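Local coordinates for protein succinate dehydrogenase subunit A (Mycolicibacterium smegmatis MC2 51, PDB 6LUM) that probably oxidises succinate to fumarate on a covalently held flavin, as the flavoprotein subunit of a membrane-bound succinate dehydrogenase, at residues T40-A54 / R131-Q145. Residues are numbered along the deposited sequence; the frame is centred on the assembly and turned at random.
Sequences TRSHTGAAQGGMCAA and RACYAADRTGHMILQ. With FAD (flavin-adenine dinucleotide), chain Y.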
loop_
_atom_site.group_PDB
_atom_site.type_symbol
_atom_site.label_atom_id
_atom_site.label_comp_id
_atom_site.label_asym_id
_atom_site.label_seq_id
_atom_site.Cartn_x
_atom_site.Cartn_y
_atom_site.Cartn_z
ATOM N N THR D 40 -6.145 20.394 -20.083
ATOM C CA THR D 40 -4.905 21.071 -20.424
ATOM C C THR D 40 -4.958 21.793 -21.757
ATOM O O THR D 40 -3.957 22.379 -22.163
ATOM C CB THR D 40 -3.761 20.069 -20.431
ATOM O OG1 THR D 40 -4.207 18.848 -21.024
ATOM C CG2 THR D 40 -3.313 19.793 -19.022
ATOM N N ARG D 41 -6.090 21.778 -22.440
ATOM C CA ARG D 41 -6.254 22.474 -23.701
ATOM C C ARG D 41 -6.772 23.884 -23.517
ATOM O O ARG D 41 -7.158 24.519 -24.499
ATOM C CB ARG D 41 -7.211 21.701 -24.594
ATOM C CG ARG D 41 -6.581 20.820 -25.617
ATOM C CD ARG D 41 -5.576 19.928 -25.014
ATOM N NE ARG D 41 -5.483 18.659 -25.704
ATOM C CZ ARG D 41 -4.403 17.902 -25.683
ATOM N NH1 ARG D 41 -3.345 18.303 -25.023
ATOM N NH2 ARG D 41 -4.379 16.754 -26.321
ATOM N N SER D 42 -6.789 24.386 -22.291
ATOM C CA SER D 42 -7.496 25.600 -21.930
ATOM C C SER D 42 -6.637 26.830 -22.144
ATOM O O SER D 42 -5.413 26.780 -22.108
ATOM C CB SER D 42 -7.937 25.533 -20.484
ATOM O OG SER D 42 -8.528 24.287 -20.222
ATOM N N HIS D 43 -7.324 27.933 -22.424
ATOM C CA HIS D 43 -6.698 29.220 -22.700
ATOM C C HIS D 43 -5.602 29.596 -21.716
ATOM O O HIS D 43 -4.607 30.211 -22.099
ATOM C CB HIS D 43 -7.759 30.325 -22.742
ATOM C CG HIS D 43 -7.371 31.504 -23.579
ATOM N ND1 HIS D 43 -6.604 31.388 -24.719
ATOM C CD2 HIS D 43 -7.646 32.823 -23.444
ATOM C CE1 HIS D 43 -6.423 32.583 -25.248
ATOM N NE2 HIS D 43 -7.044 33.473 -24.494
ATOM N N THR D 44 -5.776 29.232 -20.451
ATOM C CA THR D 44 -4.769 29.582 -19.458
ATOM C C THR D 44 -3.386 29.204 -19.946
ATOM O O THR D 44 -2.438 29.977 -19.806
ATOM C CB THR D 44 -5.063 28.890 -18.136
ATOM O OG1 THR D 44 -6.371 29.239 -17.704
ATOM C CG2 THR D 44 -4.091 29.322 -17.095
ATOM N N GLY D 45 -3.259 28.032 -20.560
ATOM C CA GLY D 45 -1.983 27.591 -21.072
ATOM C C GLY D 45 -1.395 28.487 -22.132
ATOM O O GLY D 45 -0.225 28.310 -22.481
ATOM N N ALA D 46 -2.153 29.434 -22.652
ATOM C CA ALA D 46 -1.618 30.351 -23.638
ATOM C C ALA D 46 -0.934 31.541 -23.006
ATOM O O ALA D 46 -0.449 32.408 -23.730
ATOM C CB ALA D 46 -2.719 30.840 -24.567
ATOM N N ALA D 47 -0.884 31.593 -21.680
ATOM C CA ALA D 47 -0.329 32.724 -20.958
ATOM C C ALA D 47 1.183 32.602 -20.850
ATOM O O ALA D 47 1.702 31.570 -20.419
ATOM C CB ALA D 47 -0.946 32.800 -19.571
ATOM N N GLN D 48 1.887 33.666 -21.225
ATOM C CA GLN D 48 3.341 33.692 -21.217
ATOM C C GLN D 48 3.918 34.618 -20.160
ATOM O O GLN D 48 4.944 34.299 -19.559
ATOM C CB GLN D 48 3.856 34.103 -22.596
ATOM C CG GLN D 48 3.827 32.984 -23.596
ATOM C CD GLN D 48 4.609 33.302 -24.835
ATOM O OE1 GLN D 48 5.314 32.456 -25.367
ATOM N NE2 GLN D 48 4.490 34.529 -25.307
ATOM N N GLY D 49 3.292 35.761 -19.919
ATOM C CA GLY D 49 3.761 36.668 -18.891
ATOM C C GLY D 49 3.748 36.024 -17.520
ATOM O O GLY D 49 3.176 34.963 -17.292
ATOM N N GLY D 50 4.402 36.692 -16.581
ATOM C CA GLY D 50 4.554 36.160 -15.249
ATOM C C GLY D 50 3.278 36.241 -14.435
ATOM O O GLY D 50 2.201 36.579 -14.924
ATOM N N MET D 51 3.419 35.910 -13.159
ATOM C CA MET D 51 2.354 36.010 -12.173
ATOM C C MET D 51 2.863 36.898 -11.051
ATOM O O MET D 51 3.865 36.572 -10.415
ATOM C CB MET D 51 1.982 34.627 -11.654
ATOM C CG MET D 51 1.122 34.632 -10.432
ATOM S SD MET D 51 0.649 32.966 -9.964
ATOM C CE MET D 51 2.082 32.079 -10.542
ATOM N N CYS D 52 2.216 38.035 -10.831
ATOM C CA CYS D 52 2.783 39.048 -9.952
ATOM C C CYS D 52 2.328 38.853 -8.516
ATOM O O CYS D 52 1.161 38.566 -8.253
ATOM C CB CYS D 52 2.416 40.453 -10.427
ATOM S SG CYS D 52 0.749 40.987 -10.029
ATOM N N ALA D 53 3.268 39.000 -7.590
ATOM C CA ALA D 53 2.990 38.935 -6.165
ATOM C C ALA D 53 4.105 39.663 -5.440
ATOM O O ALA D 53 5.238 39.719 -5.921
ATOM C CB ALA D 53 2.880 37.494 -5.668
ATOM N N ALA D 54 3.771 40.231 -4.283
ATOM C CA ALA D 54 4.737 40.984 -3.488
ATOM C C ALA D 54 5.418 40.026 -2.518
ATOM O O ALA D 54 5.087 39.937 -1.336
ATOM C CB ALA D 54 4.053 42.135 -2.765
ATOM N N ARG D 131 8.196 42.610 -9.511
ATOM C CA ARG D 131 7.233 41.768 -8.815
ATOM C C ARG D 131 7.047 40.400 -9.455
ATOM O O ARG D 131 6.909 39.404 -8.739
ATOM C CB ARG D 131 5.875 42.462 -8.757
ATOM C CG ARG D 131 5.738 43.419 -7.627
ATOM C CD ARG D 131 4.314 43.537 -7.184
ATOM N NE ARG D 131 4.216 44.491 -6.094
ATOM C CZ ARG D 131 4.158 45.802 -6.268
ATOM N NH1 ARG D 131 4.177 46.311 -7.489
ATOM N NH2 ARG D 131 4.079 46.604 -5.219
ATOM N N ALA D 132 7.040 40.333 -10.786
ATOM C CA ALA D 132 6.428 39.205 -11.483
ATOM C C ALA D 132 7.276 37.950 -11.359
ATOM O O ALA D 132 8.426 37.926 -11.804
ATOM C CB ALA D 132 6.218 39.555 -12.950
ATOM N N CYS D 133 6.717 36.915 -10.737
ATOM C CA CYS D 133 7.296 35.589 -10.807
ATOM C C CYS D 133 7.084 35.014 -12.203
ATOM O O CYS D 133 6.277 35.506 -12.992
ATOM C CB CYS D 133 6.655 34.673 -9.774
ATOM S SG CYS D 133 6.831 35.224 -8.092
ATOM N N TYR D 134 7.808 33.947 -12.506
ATOM C CA TYR D 134 7.677 33.316 -13.810
ATOM C C TYR D 134 8.327 31.947 -13.737
ATOM O O TYR D 134 9.020 31.616 -12.773
ATOM C CB TYR D 134 8.294 34.165 -14.923
ATOM C CG TYR D 134 9.778 34.398 -14.808
ATOM C CD1 TYR D 134 10.306 35.151 -13.778
ATOM C CD2 TYR D 134 10.651 33.881 -15.745
ATOM C CE1 TYR D 134 11.657 35.364 -13.675
ATOM C CE2 TYR D 134 12.004 34.095 -15.652
ATOM C CZ TYR D 134 12.501 34.835 -14.615
ATOM O OH TYR D 134 13.854 35.046 -14.523
ATOM N N ALA D 135 8.068 31.144 -14.759
ATOM C CA ALA D 135 8.657 29.825 -14.900
ATOM C C ALA D 135 9.562 29.716 -16.107
ATOM O O ALA D 135 10.600 29.060 -16.044
ATOM C CB ALA D 135 7.561 28.764 -15.000
ATOM N N ALA D 136 9.172 30.330 -17.209
ATOM C CA ALA D 136 9.932 30.323 -18.444
ATOM C C ALA D 136 9.256 31.318 -19.361
ATOM O O ALA D 136 8.556 32.217 -18.895
ATOM C CB ALA D 136 9.989 28.936 -19.071
ATOM N N ASP D 137 9.483 31.195 -20.657
ATOM C CA ASP D 137 8.576 31.821 -21.607
ATOM C C ASP D 137 7.182 31.197 -21.554
ATOM O O ASP D 137 6.323 31.547 -22.362
ATOM C CB ASP D 137 9.137 31.713 -23.021
ATOM C CG ASP D 137 8.588 32.775 -23.938
ATOM O OD1 ASP D 137 8.466 33.934 -23.488
ATOM O OD2 ASP D 137 8.279 32.455 -25.103
ATOM N N ARG D 138 6.942 30.258 -20.628
ATOM C CA ARG D 138 5.672 29.538 -20.537
ATOM C C ARG D 138 5.226 29.470 -19.075
ATOM O O ARG D 138 5.469 28.506 -18.362
ATOM C CB ARG D 138 5.814 28.147 -21.131
ATOM C CG ARG D 138 6.950 27.370 -20.520
ATOM C CD ARG D 138 7.372 26.174 -21.305
ATOM N NE ARG D 138 8.610 25.655 -20.746
ATOM C CZ ARG D 138 9.818 26.092 -21.072
ATOM N NH1 ARG D 138 9.956 27.049 -21.976
ATOM N NH2 ARG D 138 10.886 25.564 -20.499
ATOM N N THR D 139 4.513 30.485 -18.614
ATOM C CA THR D 139 4.067 30.439 -17.229
ATOM C C THR D 139 2.687 29.821 -17.079
ATOM O O THR D 139 2.472 28.997 -16.181
ATOM C CB THR D 139 4.062 31.836 -16.630
ATOM O OG1 THR D 139 5.254 32.519 -17.022
ATOM C CG2 THR D 139 4.008 31.750 -15.134
ATOM N N GLY D 140 1.739 30.217 -17.927
ATOM C CA GLY D 140 0.409 29.656 -17.833
ATOM C C GLY D 140 0.395 28.173 -18.098
ATOM O O GLY D 140 -0.382 27.437 -17.495
ATOM N N HIS D 141 1.259 27.712 -18.991
ATOM C CA HIS D 141 1.341 26.290 -19.275
ATOM C C HIS D 141 1.786 25.514 -18.049
ATOM O O HIS D 141 1.248 24.446 -17.757
ATOM C CB HIS D 141 2.286 26.068 -20.445
ATOM C CG HIS D 141 2.686 24.643 -20.639
ATOM N ND1 HIS D 141 1.778 23.647 -20.920
ATOM C CD2 HIS D 141 3.901 24.050 -20.608
ATOM C CE1 HIS D 141 2.419 22.498 -21.036
ATOM N NE2 HIS D 141 3.706 22.715 -20.850
ATOM N N MET D 142 2.738 26.055 -17.290
ATOM C CA MET D 142 3.185 25.389 -16.073
ATOM C C MET D 142 2.119 25.415 -14.997
ATOM O O MET D 142 1.950 24.438 -14.265
ATOM C CB MET D 142 4.442 26.051 -15.544
ATOM C CG MET D 142 5.547 26.129 -16.518
ATOM S SD MET D 142 6.170 24.535 -16.996
ATOM C CE MET D 142 7.665 25.100 -17.776
ATOM N N ILE D 143 1.415 26.534 -14.856
ATOM C CA ILE D 143 0.343 26.602 -13.869
ATOM C C ILE D 143 -0.728 25.571 -14.185
ATOM O O ILE D 143 -1.198 24.845 -13.302
ATOM C CB ILE D 143 -0.246 28.019 -13.811
ATOM C CG1 ILE D 143 0.832 29.028 -13.461
ATOM C CG2 ILE D 143 -1.328 28.093 -12.792
ATOM C CD1 ILE D 143 0.324 30.415 -13.397
ATOM N N LEU D 144 -1.121 25.486 -15.455
ATOM C CA LEU D 144 -2.134 24.524 -15.870
ATOM C C LEU D 144 -1.668 23.093 -15.656
ATOM O O LEU D 144 -2.434 22.252 -15.179
ATOM C CB LEU D 144 -2.479 24.761 -17.333
ATOM C CG LEU D 144 -3.824 24.359 -17.912
ATOM C CD1 LEU D 144 -4.930 24.935 -17.116
ATOM C CD2 LEU D 144 -3.878 24.879 -19.303
ATOM N N GLN D 145 -0.418 22.790 -16.001
ATOM C CA GLN D 145 0.090 21.444 -15.778
ATOM C C GLN D 145 0.123 21.104 -14.301
ATOM O O GLN D 145 -0.199 19.983 -13.917
ATOM C CB GLN D 145 1.479 21.295 -16.377
ATOM C CG GLN D 145 1.522 21.364 -17.870
ATOM C CD GLN D 145 1.093 20.085 -18.533
ATOM O OE1 GLN D 145 1.308 19.000 -18.006
ATOM N NE2 GLN D 145 0.480 20.204 -19.703
HETATM P PA FAD Y . -9.938 29.584 -19.330
HETATM O O1A FAD Y . -8.569 29.071 -18.957
HETATM O O2A FAD Y . -10.072 30.784 -20.237
HETATM O O5B FAD Y . -10.772 28.369 -19.977
HETATM C C5B FAD Y . -12.126 28.132 -19.597
HETATM C C4B FAD Y . -12.318 26.650 -19.305
HETATM O O4B FAD Y . -13.689 26.389 -18.995
HETATM C C3B FAD Y . -11.940 25.797 -20.508
HETATM O O3B FAD Y . -10.796 24.993 -20.190
HETATM C C2B FAD Y . -13.171 24.965 -20.840
HETATM O O2B FAD Y . -12.924 23.555 -20.774
HETATM C C1B FAD Y . -14.230 25.349 -19.816
HETATM N N9A FAD Y . -15.448 25.833 -20.511
HETATM C C8A FAD Y . -15.583 27.022 -21.130
HETATM N N7A FAD Y . -16.823 27.157 -21.666
HETATM C C5A FAD Y . -17.508 26.032 -21.389
HETATM C C6A FAD Y . -18.870 25.516 -21.662
HETATM N N6A FAD Y . -19.773 26.250 -22.355
HETATM N N1A FAD Y . -19.182 24.287 -21.193
HETATM C C2A FAD Y . -18.295 23.546 -20.503
HETATM N N3A FAD Y . -17.044 23.951 -20.220
HETATM C C4A FAD Y . -16.597 25.163 -20.629
HETATM N N1 FAD Y . -3.188 36.659 -18.104
HETATM C C2 FAD Y . -2.111 36.959 -17.334
HETATM O O2 FAD Y . -2.295 37.242 -16.131
HETATM N N3 FAD Y . -0.854 36.964 -17.813
HETATM C C4 FAD Y . -0.574 36.671 -19.089
HETATM O O4 FAD Y . 0.605 36.685 -19.505
HETATM C C4X FAD Y . -1.695 36.333 -19.998
HETATM N N5 FAD Y . -1.498 36.026 -21.299
HETATM C C5X FAD Y . -2.542 35.721 -22.105
HETATM C C6 FAD Y . -2.314 35.409 -23.440
HETATM C C7 FAD Y . -3.382 35.094 -24.274
HETATM C C7M FAD Y . -3.131 34.756 -25.721
HETATM C C8 FAD Y . -4.769 35.090 -23.740
HETATM C C8M FAD Y . -5.923 34.748 -24.646
HETATM C C9 FAD Y . -5.002 35.402 -22.405
HETATM C C9A FAD Y . -3.935 35.716 -21.572
HETATM N N10 FAD Y . -4.162 36.033 -20.217
HETATM C C10 FAD Y . -3.054 36.345 -19.409
HETATM C "C1'" FAD Y . -5.519 36.037 -19.665
HETATM C "C2'" FAD Y . -5.641 34.949 -18.605
HETATM O "O2'" FAD Y . -5.026 33.746 -19.081
HETATM C "C3'" FAD Y . -7.101 34.674 -18.268
HETATM O "O3'" FAD Y . -7.569 35.655 -17.335
HETATM C "C4'" FAD Y . -7.271 33.282 -17.670
HETATM O "O4'" FAD Y . -6.508 32.341 -18.434
HETATM C "C5'" FAD Y . -8.736 32.863 -17.664
HETATM O "O5'" FAD Y . -8.825 31.444 -17.543
HETATM P P FAD Y . -10.079 30.762 -16.799
HETATM O O1P FAD Y . -9.548 29.815 -15.749
HETATM O O2P FAD Y . -11.048 31.852 -16.409
HETATM O O3P FAD Y . -10.750 29.887 -17.972
#
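The floor of the covalent flavin site is built where the FAD-binding loop rests on helix 139-153, with Ala47 and Gly140 touching at its centre. Gly140 N, in the first turn of that helix, donates to Ala47 O (2.8 Å, 149° at the hydrogen). Glycine suits this spot because a CB would run into Thr44 O and Ala47 CB; instead Gly140 CA makes a CA-H...O contact with Thr44 O. Next to it, Thr139 OG1 donates to Gln48 O (3.1 Å), reaching it from above the carbonyl plane. Leu144 packs against the 3-10 turn 43-46: with CG anti to the backbone N (chi1 -155°), CD2 lies 3.5 Å from Gly45 N and CD1 meets Thr44 CB. The turn held there presents His43, whose NE2 is bonded to FAD C8M, the histidyl-flavin link of the succinate dehydrogenase and fumarate reductase family, while Thr44 OG1 donates to FAD O1A. Beyond the isoalloxazine the segments pair as antiparallel strands, with Met51 N to Cys133 O and Cys133 N to Met51 O both 2.9 Å. Gly50 lacks the CB that would strike Cys133 O. On the face shared by Met51 and Cys133, the thioether, bent at chi3 (31°), sets Met51 CE 3.7 Å from Ile143 CD1, beside Val94 and Leu97 of helix 80-100. Past the strands, Ala54 CB sits at the edge of the Arg131 guanidinium, whose NE forms a salt bridge with Asp61 OD2.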